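Acetylxylan esterase / glucomannan deacetylase (Cellvibrio japonicus, PDB 2W9X) removes acetyl groups from plant cell wall polysaccharides, acting on acetylated xylan and, with a large preference, on glucomannan. Local coordinates at residues H31-R35 / D191-N195; M178-T184 / D342-A346; K236-I240 / K357-L361; Y48-W52 / L218-N224; R286-I290 / G316-V320. All coordinates share one frame; numbering follows the deposited sequence.

Contact 1 (H31-R35 / D191-N195)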
# COMPACT_ATOMS: atom_id res chain seq x y z
N HIS B 31 -26.60 -19.64 9.21
CA HIS B 31 -25.34 -19.19 8.62
C HIS B 31 -24.41 -18.78 9.75
O HIS B 31 -24.85 -18.14 10.71
CB HIS B 31 -25.60 -18.00 7.68
CG HIS B 31 -24.36 -17.29 7.25
ND1 HIS B 31 -23.54 -17.77 6.25
CD2 HIS B 31 -23.81 -16.12 7.66
CE1 HIS B 31 -22.53 -16.92 6.07
NE2 HIS B 31 -22.67 -15.92 6.92
N ILE B 32 -23.14 -19.15 9.64
CA ILE B 32 -22.14 -18.89 10.69
C ILE B 32 -21.07 -17.92 10.21
O ILE B 32 -20.48 -18.10 9.14
CB ILE B 32 -21.44 -20.19 11.17
CG1 ILE B 32 -22.46 -21.21 11.68
CG2 ILE B 32 -20.39 -19.87 12.24
CD1 ILE B 32 -22.17 -22.65 11.23
N GLY B 33 -20.82 -16.90 11.02
CA GLY B 33 -19.65 -16.07 10.87
C GLY B 33 -18.61 -16.37 11.94
O GLY B 33 -18.94 -16.52 13.12
N GLY B 34 -17.35 -16.46 11.53
CA GLY B 34 -16.28 -16.69 12.47
C GLY B 34 -15.99 -18.16 12.65
O GLY B 34 -16.77 -19.03 12.19
N ARG B 35 -14.86 -18.44 13.30
CA ARG B 35 -14.37 -19.79 13.51
C ARG B 35 -15.21 -20.50 14.55
O ARG B 35 -15.34 -20.04 15.68
CB ARG B 35 -12.90 -19.77 13.94
CG ARG B 35 -11.96 -19.40 12.83
CD ARG B 35 -10.54 -19.34 13.33
NE ARG B 35 -9.59 -19.14 12.24
CZ ARG B 35 -8.28 -19.08 12.40
NH1 ARG B 35 -7.74 -19.19 13.61
NH2 ARG B 35 -7.50 -18.91 11.34
N ASP B 191 -18.97 -11.13 4.93
CA ASP B 191 -18.78 -11.98 6.09
C ASP B 191 -17.41 -11.71 6.69
O ASP B 191 -16.49 -11.26 5.99
CB ASP B 191 -18.99 -13.45 5.74
CG ASP B 191 -20.45 -13.81 5.65
OD1 ASP B 191 -21.20 -13.56 6.62
OD2 ASP B 191 -20.85 -14.33 4.59
N TYR B 192 -17.26 -11.93 7.99
CA TYR B 192 -15.99 -11.61 8.63
C TYR B 192 -15.58 -12.61 9.68
O TYR B 192 -16.42 -13.23 10.32
CB TYR B 192 -15.98 -10.19 9.24
CG TYR B 192 -17.10 -9.89 10.24
CD1 TYR B 192 -16.92 -10.08 11.61
CD2 TYR B 192 -18.32 -9.36 9.80
CE1 TYR B 192 -17.94 -9.79 12.52
CE2 TYR B 192 -19.34 -9.05 10.70
CZ TYR B 192 -19.15 -9.26 12.05
OH TYR B 192 -20.17 -8.96 12.91
N GLN B 193 -14.26 -12.74 9.82
CA GLN B 193 -13.63 -13.45 10.93
C GLN B 193 -12.70 -12.46 11.63
O GLN B 193 -11.96 -11.74 10.97
CB GLN B 193 -12.84 -14.66 10.42
CG GLN B 193 -13.72 -15.81 9.92
CD GLN B 193 -12.96 -17.14 9.85
OE1 GLN B 193 -13.53 -18.18 9.50
NE2 GLN B 193 -11.67 -17.11 10.17
N ILE B 194 -12.77 -12.43 12.96
CA ILE B 194 -11.90 -11.58 13.79
C ILE B 194 -11.01 -12.49 14.61
O ILE B 194 -11.32 -12.86 15.74
CB ILE B 194 -12.69 -10.60 14.71
CG1 ILE B 194 -13.82 -9.88 13.94
CG2 ILE B 194 -11.75 -9.62 15.42
CD1 ILE B 194 -13.35 -8.95 12.79
N ASN B 195 -9.87 -12.86 14.04
CA ASN B 195 -8.94 -13.74 14.72
C ASN B 195 -7.89 -12.91 15.44
O ASN B 195 -6.77 -12.69 14.95
CB ASN B 195 -8.35 -14.73 13.72
CG ASN B 195 -9.42 -15.61 13.12
OD1 ASN B 195 -10.33 -16.07 13.83
ND2 ASN B 195 -9.35 -15.83 11.81
O HOH W 1 -16.97 -15.87 8.87
O HOH W 2 -13.17 -16.31 14.00

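Contact 2 (M178-T184 / D342-A346)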
# COMPACT_ATOMS: atom_id res chain seq x y z
N MET B 178 -18.37 -3.63 17.95
CA MET B 178 -18.13 -2.20 17.73
C MET B 178 -16.68 -1.83 17.46
O MET B 178 -16.38 -0.66 17.20
CB MET B 178 -18.71 -1.40 18.87
CG MET B 178 -20.20 -1.51 18.81
SD MET B 178 -20.96 -0.37 19.84
CE MET B 178 -20.48 -1.03 21.42
N ALA B 179 -15.79 -2.83 17.48
CA ALA B 179 -14.43 -2.62 17.02
C ALA B 179 -14.45 -2.39 15.50
O ALA B 179 -15.43 -2.69 14.83
CB ALA B 179 -13.54 -3.81 17.40
N PHE B 180 -13.33 -1.89 14.97
CA PHE B 180 -13.26 -1.48 13.56
C PHE B 180 -13.47 -2.59 12.53
O PHE B 180 -13.88 -2.32 11.40
CB PHE B 180 -11.96 -0.70 13.29
CG PHE B 180 -10.70 -1.50 13.58
CD1 PHE B 180 -10.19 -2.42 12.63
CD2 PHE B 180 -9.99 -1.30 14.77
CE1 PHE B 180 -9.02 -3.15 12.88
CE2 PHE B 180 -8.83 -2.01 15.03
CZ PHE B 180 -8.34 -2.95 14.08
N GLY B 181 -13.19 -3.84 12.91
CA GLY B 181 -13.30 -4.97 11.99
C GLY B 181 -14.72 -5.30 11.55
O GLY B 181 -15.02 -5.23 10.35
N PRO B 182 -15.59 -5.67 12.49
CA PRO B 182 -17.02 -5.86 12.16
C PRO B 182 -17.66 -4.64 11.49
O PRO B 182 -18.44 -4.81 10.55
CB PRO B 182 -17.66 -6.17 13.51
CG PRO B 182 -16.57 -6.88 14.23
CD PRO B 182 -15.34 -6.03 13.90
N LEU B 183 -17.32 -3.44 11.94
CA LEU B 183 -17.87 -2.21 11.35
C LEU B 183 -17.44 -2.04 9.90
O LEU B 183 -18.25 -1.66 9.05
CB LEU B 183 -17.48 -0.96 12.15
CG LEU B 183 -17.90 -0.75 13.60
CD1 LEU B 183 -17.35 0.60 14.07
CD2 LEU B 183 -19.44 -0.86 13.82
N THR B 184 -16.16 -2.31 9.61
CA THR B 184 -15.70 -2.31 8.22
C THR B 184 -16.43 -3.36 7.35
O THR B 184 -16.89 -3.04 6.26
CB THR B 184 -14.15 -2.45 8.13
OG1 THR B 184 -13.55 -1.41 8.92
CG2 THR B 184 -13.66 -2.31 6.70
N ASP B 342 -12.64 3.31 17.24
CA ASP B 342 -13.04 2.16 16.41
C ASP B 342 -13.79 2.58 15.16
O ASP B 342 -13.42 2.18 14.06
CB ASP B 342 -13.83 1.13 17.24
CG ASP B 342 -12.92 0.32 18.15
OD1 ASP B 342 -11.77 0.05 17.74
OD2 ASP B 342 -13.35 -0.05 19.26
N GLN B 343 -14.82 3.43 15.32
CA GLN B 343 -15.49 4.05 14.17
C GLN B 343 -14.53 4.83 13.26
O GLN B 343 -14.63 4.75 12.05
CB GLN B 343 -16.66 4.96 14.63
CG GLN B 343 -17.58 5.36 13.48
CD GLN B 343 -18.29 4.18 12.80
OE1 GLN B 343 -18.05 3.89 11.62
NE2 GLN B 343 -19.15 3.50 13.54
N LEU B 344 -13.60 5.59 13.85
CA LEU B 344 -12.63 6.33 13.03
C LEU B 344 -11.74 5.40 12.19
O LEU B 344 -11.48 5.67 11.00
CB LEU B 344 -11.78 7.27 13.90
CG LEU B 344 -12.59 8.30 14.69
CD1 LEU B 344 -11.68 9.12 15.62
CD2 LEU B 344 -13.45 9.22 13.75
N LEU B 345 -11.27 4.33 12.81
CA LEU B 345 -10.42 3.34 12.11
C LEU B 345 -11.22 2.62 11.04
O LEU B 345 -10.70 2.35 9.96
CB LEU B 345 -9.83 2.34 13.09
CG LEU B 345 -8.84 2.98 14.07
CD1 LEU B 345 -8.54 2.03 15.24
CD2 LEU B 345 -7.55 3.38 13.36
N ALA B 346 -12.49 2.34 11.32
CA ALA B 346 -13.38 1.73 10.33
C ALA B 346 -13.52 2.63 9.12
O ALA B 346 -13.38 2.18 7.98
CB ALA B 346 -14.73 1.43 10.96

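Contact 3 (K236-I240 / K357-L361)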
# COMPACT_ATOMS: atom_id res chain seq x y z
N LYS B 236 -12.29 -17.90 2.13
CA LYS B 236 -11.15 -17.44 1.35
C LYS B 236 -11.26 -15.93 1.21
O LYS B 236 -11.66 -15.45 0.14
CB LYS B 236 -11.12 -18.09 -0.04
CG LYS B 236 -10.96 -19.60 -0.06
CD LYS B 236 -9.51 -20.05 0.15
CE LYS B 236 -9.49 -21.40 0.84
NZ LYS B 236 -8.19 -22.09 0.69
N PRO B 237 -10.93 -15.19 2.28
CA PRO B 237 -11.10 -13.74 2.28
C PRO B 237 -10.31 -13.05 1.17
O PRO B 237 -9.12 -13.34 0.97
CB PRO B 237 -10.59 -13.32 3.68
CG PRO B 237 -9.71 -14.42 4.10
CD PRO B 237 -10.36 -15.66 3.55
N GLN B 238 -10.97 -12.14 0.46
CA GLN B 238 -10.30 -11.32 -0.54
C GLN B 238 -9.39 -10.30 0.13
O GLN B 238 -8.41 -9.86 -0.46
CB GLN B 238 -11.31 -10.59 -1.44
CG GLN B 238 -12.16 -11.49 -2.31
CD GLN B 238 -13.55 -11.71 -1.75
OE1 GLN B 238 -13.78 -11.59 -0.54
NE2 GLN B 238 -14.49 -12.01 -2.63
N VAL B 239 -9.75 -9.92 1.36
CA VAL B 239 -8.98 -8.93 2.14
C VAL B 239 -8.63 -9.47 3.52
O VAL B 239 -9.48 -10.04 4.22
CB VAL B 239 -9.72 -7.56 2.29
CG1 VAL B 239 -8.83 -6.54 3.03
CG2 VAL B 239 -10.13 -7.03 0.94
N ILE B 240 -7.35 -9.32 3.87
CA ILE B 240 -6.85 -9.69 5.20
C ILE B 240 -6.13 -8.51 5.85
O ILE B 240 -5.13 -8.00 5.31
CB ILE B 240 -5.93 -10.94 5.15
CG1 ILE B 240 -6.65 -12.12 4.49
CG2 ILE B 240 -5.45 -11.27 6.56
CD1 ILE B 240 -5.78 -13.41 4.29
N LYS B 357 -10.37 -0.80 -7.08
CA LYS B 357 -11.16 -1.47 -8.12
C LYS B 357 -10.96 -2.98 -8.10
O LYS B 357 -9.83 -3.47 -8.20
CB LYS B 357 -10.85 -0.91 -9.51
CG LYS B 357 -11.80 0.19 -9.94
CD LYS B 357 -11.08 1.33 -10.65
CE LYS B 357 -11.33 1.33 -12.14
NZ LYS B 357 -10.98 2.68 -12.68
N GLY B 358 -12.07 -3.70 -7.95
CA GLY B 358 -12.10 -5.16 -8.05
C GLY B 358 -11.44 -5.91 -6.91
O GLY B 358 -11.04 -7.07 -7.06
N ILE B 359 -11.34 -5.25 -5.76
CA ILE B 359 -10.76 -5.87 -4.57
C ILE B 359 -11.58 -7.07 -4.08
O ILE B 359 -11.04 -7.95 -3.41
CB ILE B 359 -10.52 -4.85 -3.42
CG1 ILE B 359 -9.58 -5.46 -2.38
CG2 ILE B 359 -11.84 -4.38 -2.79
CD1 ILE B 359 -8.78 -4.48 -1.60
N TRP B 360 -12.87 -7.11 -4.41
CA TRP B 360 -13.71 -8.25 -4.07
C TRP B 360 -13.73 -9.33 -5.17
O TRP B 360 -14.40 -10.35 -5.03
CB TRP B 360 -15.13 -7.79 -3.70
CG TRP B 360 -15.16 -6.74 -2.62
CD1 TRP B 360 -15.52 -5.43 -2.77
CD2 TRP B 360 -14.78 -6.90 -1.25
NE1 TRP B 360 -15.39 -4.76 -1.57
CE2 TRP B 360 -14.94 -5.64 -0.62
CE3 TRP B 360 -14.31 -7.98 -0.49
CZ2 TRP B 360 -14.65 -5.43 0.73
CZ3 TRP B 360 -14.03 -7.77 0.86
CH2 TRP B 360 -14.21 -6.51 1.46
N LEU B 361 -13.00 -9.08 -6.26
CA LEU B 361 -12.80 -10.04 -7.38
C LEU B 361 -14.08 -10.60 -8.00
O LEU B 361 -15.07 -9.88 -8.21
CB LEU B 361 -11.88 -11.20 -6.95
CG LEU B 361 -10.66 -10.94 -6.06
CD1 LEU B 361 -10.30 -12.22 -5.34
CD2 LEU B 361 -9.44 -10.42 -6.82

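Contact 4 (Y48-W52 / L218-N224)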
# COMPACT_ATOMS: atom_id res chain seq x y z
N TYR B 48 -22.39 -25.70 18.18
CA TYR B 48 -21.42 -24.78 17.64
C TYR B 48 -20.60 -24.26 18.81
O TYR B 48 -21.13 -23.57 19.68
CB TYR B 48 -22.13 -23.64 16.90
CG TYR B 48 -23.20 -24.12 15.94
CD1 TYR B 48 -22.88 -24.51 14.63
CD2 TYR B 48 -24.54 -24.21 16.33
CE1 TYR B 48 -23.87 -24.97 13.74
CE2 TYR B 48 -25.52 -24.67 15.46
CZ TYR B 48 -25.19 -25.04 14.16
OH TYR B 48 -26.17 -25.50 13.30
N THR B 49 -19.33 -24.67 18.87
CA THR B 49 -18.38 -24.22 19.91
C THR B 49 -17.42 -23.18 19.32
O THR B 49 -16.91 -23.35 18.22
CB THR B 49 -17.62 -25.44 20.53
OG1 THR B 49 -18.57 -26.40 21.00
CG2 THR B 49 -16.74 -25.03 21.71
N TYR B 50 -17.20 -22.08 20.06
CA TYR B 50 -16.38 -20.95 19.58
C TYR B 50 -15.55 -20.31 20.71
O TYR B 50 -15.88 -20.46 21.88
CB TYR B 50 -17.29 -19.88 18.95
CG TYR B 50 -18.55 -19.70 19.75
CD1 TYR B 50 -19.69 -20.48 19.48
CD2 TYR B 50 -18.58 -18.80 20.82
CE1 TYR B 50 -20.85 -20.33 20.25
CE2 TYR B 50 -19.72 -18.65 21.59
CZ TYR B 50 -20.84 -19.42 21.31
OH TYR B 50 -21.97 -19.27 22.07
N SER B 51 -14.48 -19.61 20.34
CA SER B 51 -13.69 -18.85 21.34
C SER B 51 -13.06 -17.56 20.80
O SER B 51 -12.84 -16.60 21.56
CB SER B 51 -12.61 -19.72 21.97
OG SER B 51 -11.77 -20.26 20.98
N TRP B 52 -12.79 -17.52 19.49
CA TRP B 52 -12.27 -16.31 18.85
C TRP B 52 -13.35 -15.21 18.94
O TRP B 52 -14.55 -15.52 19.02
CB TRP B 52 -11.86 -16.57 17.40
CG TRP B 52 -10.60 -17.39 17.23
CD1 TRP B 52 -10.54 -18.72 16.93
CD2 TRP B 52 -9.23 -16.95 17.35
NE1 TRP B 52 -9.23 -19.13 16.85
CE2 TRP B 52 -8.40 -18.07 17.10
CE3 TRP B 52 -8.62 -15.72 17.65
CZ2 TRP B 52 -6.99 -18.01 17.13
CZ3 TRP B 52 -7.21 -15.65 17.68
CH2 TRP B 52 -6.42 -16.79 17.42
N LEU B 218 -1.10 -19.24 17.98
CA LEU B 218 -2.51 -19.44 18.29
C LEU B 218 -3.33 -19.52 17.02
O LEU B 218 -4.35 -20.19 16.96
CB LEU B 218 -3.04 -18.27 19.12
CG LEU B 218 -2.44 -18.08 20.52
CD1 LEU B 218 -2.79 -16.68 21.00
CD2 LEU B 218 -2.97 -19.12 21.48
N TYR B 219 -2.85 -18.81 15.99
CA TYR B 219 -3.58 -18.58 14.76
C TYR B 219 -4.09 -19.83 14.03
O TYR B 219 -5.18 -19.78 13.46
CB TYR B 219 -2.79 -17.67 13.80
CG TYR B 219 -3.60 -17.37 12.56
CD1 TYR B 219 -4.53 -16.31 12.54
CD2 TYR B 219 -3.47 -18.16 11.42
CE1 TYR B 219 -5.30 -16.06 11.41
CE2 TYR B 219 -4.22 -17.91 10.28
CZ TYR B 219 -5.14 -16.86 10.29
OH TYR B 219 -5.88 -16.64 9.15
N PRO B 220 -3.32 -20.94 14.02
CA PRO B 220 -3.79 -22.10 13.24
C PRO B 220 -5.03 -22.81 13.78
O PRO B 220 -5.59 -23.65 13.09
CB PRO B 220 -2.59 -23.06 13.28
CG PRO B 220 -1.42 -22.19 13.64
CD PRO B 220 -2.01 -21.23 14.62
N TYR B 221 -5.46 -22.48 15.00
CA TYR B 221 -6.45 -23.30 15.69
C TYR B 221 -7.85 -22.70 15.74
O TYR B 221 -8.02 -21.49 15.88
CB TYR B 221 -5.95 -23.71 17.08
CG TYR B 221 -4.64 -24.46 17.00
CD1 TYR B 221 -4.60 -25.81 16.64
CD2 TYR B 221 -3.43 -23.81 17.25
CE1 TYR B 221 -3.39 -26.50 16.54
CE2 TYR B 221 -2.22 -24.49 17.16
CZ TYR B 221 -2.20 -25.83 16.81
OH TYR B 221 -1.00 -26.50 16.73
N THR B 222 -8.84 -23.58 15.60
CA THR B 222 -10.27 -23.26 15.64
C THR B 222 -10.65 -22.62 16.98
O THR B 222 -11.52 -21.72 17.03
CB THR B 222 -11.11 -24.54 15.42
OG1 THR B 222 -10.76 -25.11 14.16
CG2 THR B 222 -12.62 -24.25 15.43
N LEU B 223 -10.02 -23.09 18.05
CA LEU B 223 -10.31 -22.62 19.39
C LEU B 223 -9.06 -22.22 20.14
O LEU B 223 -7.96 -22.22 19.59
CB LEU B 223 -11.07 -23.69 20.19
CG LEU B 223 -12.38 -24.22 19.61
CD1 LEU B 223 -12.90 -25.37 20.44
CD2 LEU B 223 -13.41 -23.09 19.51
N ASN B 224 -9.27 -21.89 21.41
CA ASN B 224 -8.25 -21.40 22.32
C ASN B 224 -7.29 -22.49 22.77
O ASN B 224 -6.56 -22.32 23.75
CB ASN B 224 -8.94 -20.77 23.55
CG ASN B 224 -9.67 -21.81 24.40
OD1 ASN B 224 -9.13 -22.33 25.39
ND2 ASN B 224 -10.88 -22.17 23.98
O HOH W 3 -13.86 -20.12 17.62

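Contact 5 (R286-I290 / G316-V320)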
# COMPACT_ATOMS: atom_id res chain seq x y z
N ARG B 286 -5.81 -15.37 -3.76
CA ARG B 286 -6.59 -14.15 -4.01
C ARG B 286 -6.44 -13.01 -2.97
O ARG B 286 -6.62 -11.83 -3.30
CB ARG B 286 -8.08 -14.50 -4.29
CG ARG B 286 -9.03 -14.71 -3.07
CD ARG B 286 -10.34 -15.37 -3.56
NE ARG B 286 -11.42 -15.41 -2.56
CZ ARG B 286 -12.73 -15.51 -2.85
NH1 ARG B 286 -13.14 -15.55 -4.11
NH2 ARG B 286 -13.62 -15.55 -1.87
N ALA B 287 -6.10 -13.38 -1.73
CA ALA B 287 -6.04 -12.44 -0.60
C ALA B 287 -5.11 -11.26 -0.84
O ALA B 287 -3.98 -11.42 -1.28
CB ALA B 287 -5.64 -13.16 0.67
N GLN B 288 -5.63 -10.07 -0.56
CA GLN B 288 -4.83 -8.86 -0.56
C GLN B 288 -4.70 -8.36 0.88
O GLN B 288 -5.68 -8.37 1.65
CB GLN B 288 -5.43 -7.82 -1.52
CG GLN B 288 -5.59 -8.38 -2.93
CD GLN B 288 -5.93 -7.34 -3.98
OE1 GLN B 288 -5.24 -6.32 -4.12
NE2 GLN B 288 -6.99 -7.59 -4.75
N PHE B 289 -3.48 -7.97 1.26
CA PHE B 289 -3.11 -7.79 2.66
C PHE B 289 -2.95 -6.31 3.01
O PHE B 289 -2.41 -5.53 2.23
CB PHE B 289 -1.80 -8.54 2.98
CG PHE B 289 -1.90 -10.04 2.82
CD1 PHE B 289 -2.33 -10.84 3.87
CD2 PHE B 289 -1.56 -10.66 1.61
CE1 PHE B 289 -2.42 -12.23 3.72
CE2 PHE B 289 -1.63 -12.04 1.46
CZ PHE B 289 -2.07 -12.83 2.51
N ILE B 290 -3.43 -5.95 4.20
CA ILE B 290 -3.24 -4.60 4.73
C ILE B 290 -2.61 -4.71 6.11
O ILE B 290 -3.21 -5.27 7.02
CB ILE B 290 -4.55 -3.79 4.79
CG1 ILE B 290 -5.14 -3.62 3.37
CG2 ILE B 290 -4.32 -2.41 5.44
CD1 ILE B 290 -6.50 -2.96 3.34
N GLY B 316 8.41 -10.87 -4.18
CA GLY B 316 7.44 -11.14 -5.24
C GLY B 316 5.98 -11.18 -4.80
O GLY B 316 5.12 -11.53 -5.61
N LEU B 317 5.70 -10.84 -3.54
CA LEU B 317 4.34 -10.77 -3.03
C LEU B 317 3.93 -9.30 -2.96
O LEU B 317 4.17 -8.62 -1.96
CB LEU B 317 4.23 -11.42 -1.64
CG LEU B 317 2.82 -11.80 -1.14
CD1 LEU B 317 2.93 -12.93 -0.13
CD2 LEU B 317 2.06 -10.62 -0.53
N HIS B 318 3.34 -8.82 -4.04
CA HIS B 318 3.17 -7.40 -4.18
C HIS B 318 1.85 -6.89 -3.60
O HIS B 318 1.73 -5.70 -3.32
CB HIS B 318 3.36 -6.99 -5.63
CG HIS B 318 4.65 -7.49 -6.24
ND1 HIS B 318 5.89 -6.98 -5.89
CD2 HIS B 318 4.88 -8.43 -7.19
CE1 HIS B 318 6.82 -7.60 -6.60
NE2 HIS B 318 6.23 -8.48 -7.39
N GLN B 319 0.88 -7.79 -3.38
CA GLN B 319 -0.47 -7.37 -2.93
C GLN B 319 -0.52 -7.10 -1.42
O GLN B 319 -1.28 -7.70 -0.67
CB GLN B 319 -1.57 -8.35 -3.41
CG GLN B 319 -1.44 -9.81 -2.93
CD GLN B 319 -0.62 -10.68 -3.86
OE1 GLN B 319 0.59 -10.48 -4.02
NE2 GLN B 319 -1.27 -11.67 -4.48
N VAL B 320 0.34 -6.19 -0.98
CA VAL B 320 0.43 -5.85 0.42
C VAL B 320 0.65 -4.34 0.54
O VAL B 320 1.38 -3.72 -0.25
CB VAL B 320 1.50 -6.75 1.16
CG1 VAL B 320 2.87 -6.63 0.51
CG2 VAL B 320 1.54 -6.47 2.68

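Contact 1 (H31-R35 / D191-N195)
Arg35 reaches past Gln193 to lie across Asn195. From CB the chain turns toward Gln193, and CG lies 3.9 Å from CD of Gln193, against the amide end of that side chain. CD comes next and sits 3.3 Å from Asn195 OD1. The chain is extended from CG to NE, and this carries the guanidinium over the Asn195 amide. Asn195 ND2 lies over one face of the guanidinium, offset toward its rim, with the two planes 35° apart. NE and ND2 are both donors, so their closeness is not a hydrogen bond. The polar ends are held by other residues: Arg35 NH1 bonds to Tyr219 O, and Asn195 ND2 bonds to Glu146.

At the other end of the contact, His31 NE2 donates to Asp191 OD1 at 2.8 Å, with an N-H...O angle of 160°. The acceptor lies in the imidazole plane, but the donor stands above the carboxylate plane, 45° out of it. OD1 also receives Tyr56 OH and makes a salt bridge to Arg141.

Between these ends the backbones run nearly parallel without bonding directly. One water accepts from Gly34 N at 2.8 Å and donates to Tyr192 O. A second accepts from Arg35 N and donates to Asn195 OD1 at 2.9 Å. Gly34 has a positive phi, which suits glycine, and its CA touches Gln193 CG.

The N-terminal beta domain thus meets edge strand 191-196 of the hydrolase sheet through water and side chains. The several donors around Asp191 probably favour its ionised form.

Contact 2 (M178-T184 / D342-A346)
Two helices of the SGNH hydrolase domain pack here: the start of helix 180-187, with Phe180, Leu183 and Thr184, meets helix 339-354 through Asp342, Leu345 and Ala346. Their short axis segments approach to 8.3 Å and cross at -48°.

Ala346 is at the closest point of the backbones, its CA 4.6 Å from that of Phe180. Its small CB lies 3.8 Å from Leu183 CB, and Thr184 OG1 rests 3.4 Å from its CA. That hydroxyl is already used inside its own helix. It donates to Phe180 O at 2.7 Å, and Thr184 N bonds to the same oxygen from the opposite face of the carbonyl plane.

Phe180 CB points at helix 339-354 and sits 3.3 Å from Asp342 O. A chi1 of 60° turns the ring toward Leu345 and Asp342 OD1. Ring atom CD2 touches Leu345 CD1 at 3.7 Å. Asp342 OD1 lies near the plane of the ring, at its edge.

Asp342 fits in front of the helix start. Its CB is 3.1 Å from Met178 O, and its carboxylate covers CA of Ala179, the N-cap residue. OD2 is held by Asn158 ND2. At the more exposed side, Leu183 CD1 lies against the amide end of Gln343, the two side chains crossing at about a right angle.

Farther along helix 339-354, Leu349 carries on the packing against Phe180 and Thr184. Pro182 rests on Tyr192 and Ile194 of strand 191-196, so helix 180-187 is sandwiched between the edge of the parallel sheet and helix 339-354.

Contact 3 (K236-I240 / K357-L361)
Gln238 and Trp360 face each other with their CA atoms 5.8 Å apart. Segment 236-240 bends at Gln238 and then enters strand 239-243. Segment 357-361 is a type I beta turn from Gly358 to Leu361 at the C-terminal end of the model, closed by Leu361 N bonding to Gly358 O.

Gln238 does most of the touching. Its CB lies 3.3 Å from Ile359 O. Its CG meets Leu361 CD1 at 3.6 Å as the two side chains slide past each other in opposite directions. Leu361 is the last modelled residue and probably begins the expression tag. The Gln238 chain then bends sharply at chi2 (100°), bringing the amide round to Trp360. The amide and indole planes are nearly perpendicular, 86° apart, and OE1 sits at the indole edge, 3.6 Å from CE3. NE2 points to Trp360 O at 2.9 Å, but the bond is weak, with an N-H...O angle of only 122°.

Val239 supplies the apolar part. Its CG2 branch touches Ile359 CG1 at 3.7 Å and comes near Trp360 CZ3 at 4.0 Å, thus filling the corner between the two side chains. Ile359 CG2 lies over one face of the indole, and Arg143 adds a cation-pi contact to the ring.

The Gln238 amide is held mainly by other bonds, OE1 accepting from Gln144 N and NE2 giving to Lys142 O. With the one cross bond weak, the apolar touches of Val239 with Ile359 and Trp360 probably carry much of the attachment. Ile359 O is buried here without a polar partner, a likely cost.

Contact 4 (Y48-W52 / L218-N224)
This is a domain-interface contact in which Trp52, just after strand 47-50 of the N-terminal beta domain, lays its indole edge along loop 218-224 of the hydrolase domain. The loop begins with a type I beta turn from Leu218 to Tyr221, and the indole lies alongside it. NE1 donates to Tyr221 O at 2.8 Å, with an N-H...O angle of 161°. The bond lies in the carbonyl plane and close to the indole plane.

Other carbonyl oxygens also sit along the ring edge. Leu218 O is 3.4 Å from CZ2, and Thr222 O is 3.2 Å from CD1. CH2 reaches Leu218 CB at 4.1 Å. Arg35 makes a cation-pi contact with the same indole.

Leu223 packs at the other end of the contact. Its CG is anti to the carbonyl carbon (chi1 -57°), and this brings CD2 back to Tyr50 CA at 3.7 Å, while CD1 nears Thr49 CG2. Ser51 OG fits beside the Leu223 backbone, 3.2 Å from its CA. A water accepts from Ser51 N at 2.8 Å and donates to Thr222 O, joining the two backbones.

Such a seam, with a beta domain docked against loops of an SGNH hydrolase domain, fits the two-domain build of carbohydrate esterase family 2.

Contact 5 (R286-I290 / G316-V320)
A beta-alpha-beta crossover closes here, with Phe289 of strand 288-294 beside Val320 at the start of strand 320-325. The two neighbouring parallel strands belong to the central sheet of the SGNH hydrolase fold, and helix 300-314 links them. That helix ends in a Schellman motif at Gly316, whose positive phi suits glycine.

The chain then turns sharply before the second strand. Gln319 is the centre of an inverse gamma turn, with a weak bond from Val320 N to His318 O. The turn presents Gln319 O to the neighbouring strand. Phe289 N donates to it at 2.9 Å, nearly straight, with an N-H...O angle of 170°. One residue on, Val320 CA makes a C-H...O contact of 3.4 Å with Phe289 O. These contacts, with the backbone bond between Phe289 and Glu321, fit a parallel bridge, with the Phe289 and Val320 CA atoms 4.6 Å apart.

Phe289 and Val320 place their side chains on the same face of the sheet. With chi1 at 57°, the Val320 CG2 branch swings away from the backbone N and meets Phe289 CB at 3.9 Å. Phe289 CD2 lies 4.2 Å from Leu317 CD2. Val277 and Leu280 of helix 262-283 cover the ring further.

Gln288 and Gln319 cross at about a right angle, and their contact is between aliphatic parts, Gln288 CG lying 4.0 Å from Gln319 CB. Gln319 CG rests 3.4 Å from Ala287 O, a buried carbonyl oxygen with no polar partner in the model.

Overall arrangement
Contacts 1 and 4 join the N-terminal beta domain to the hydrolase domain and touch each other: Arg35 NH1 lies 2.6 Å from Tyr219 O, and Asn195 CA packs on Trp52. Contact 2 touches contact 1 where Pro182 CG meets Tyr192 CE1 at 3.6 Å. Contacts 3 and 5 sit side by side on neighbouring strands, with Lys236 O 2.7 Å from Arg286 NE. Contacts 1, 3 and 5 all reach the same parallel sheet. Contact 2 lies near the inferred nucleophile Ser151, its side chain about 9 Å from that of Phe180, and near His336, thought to activate it. The Leu218 side chain of contact 4 is about 9 Å from Gly199, a probable transition-state stabiliser.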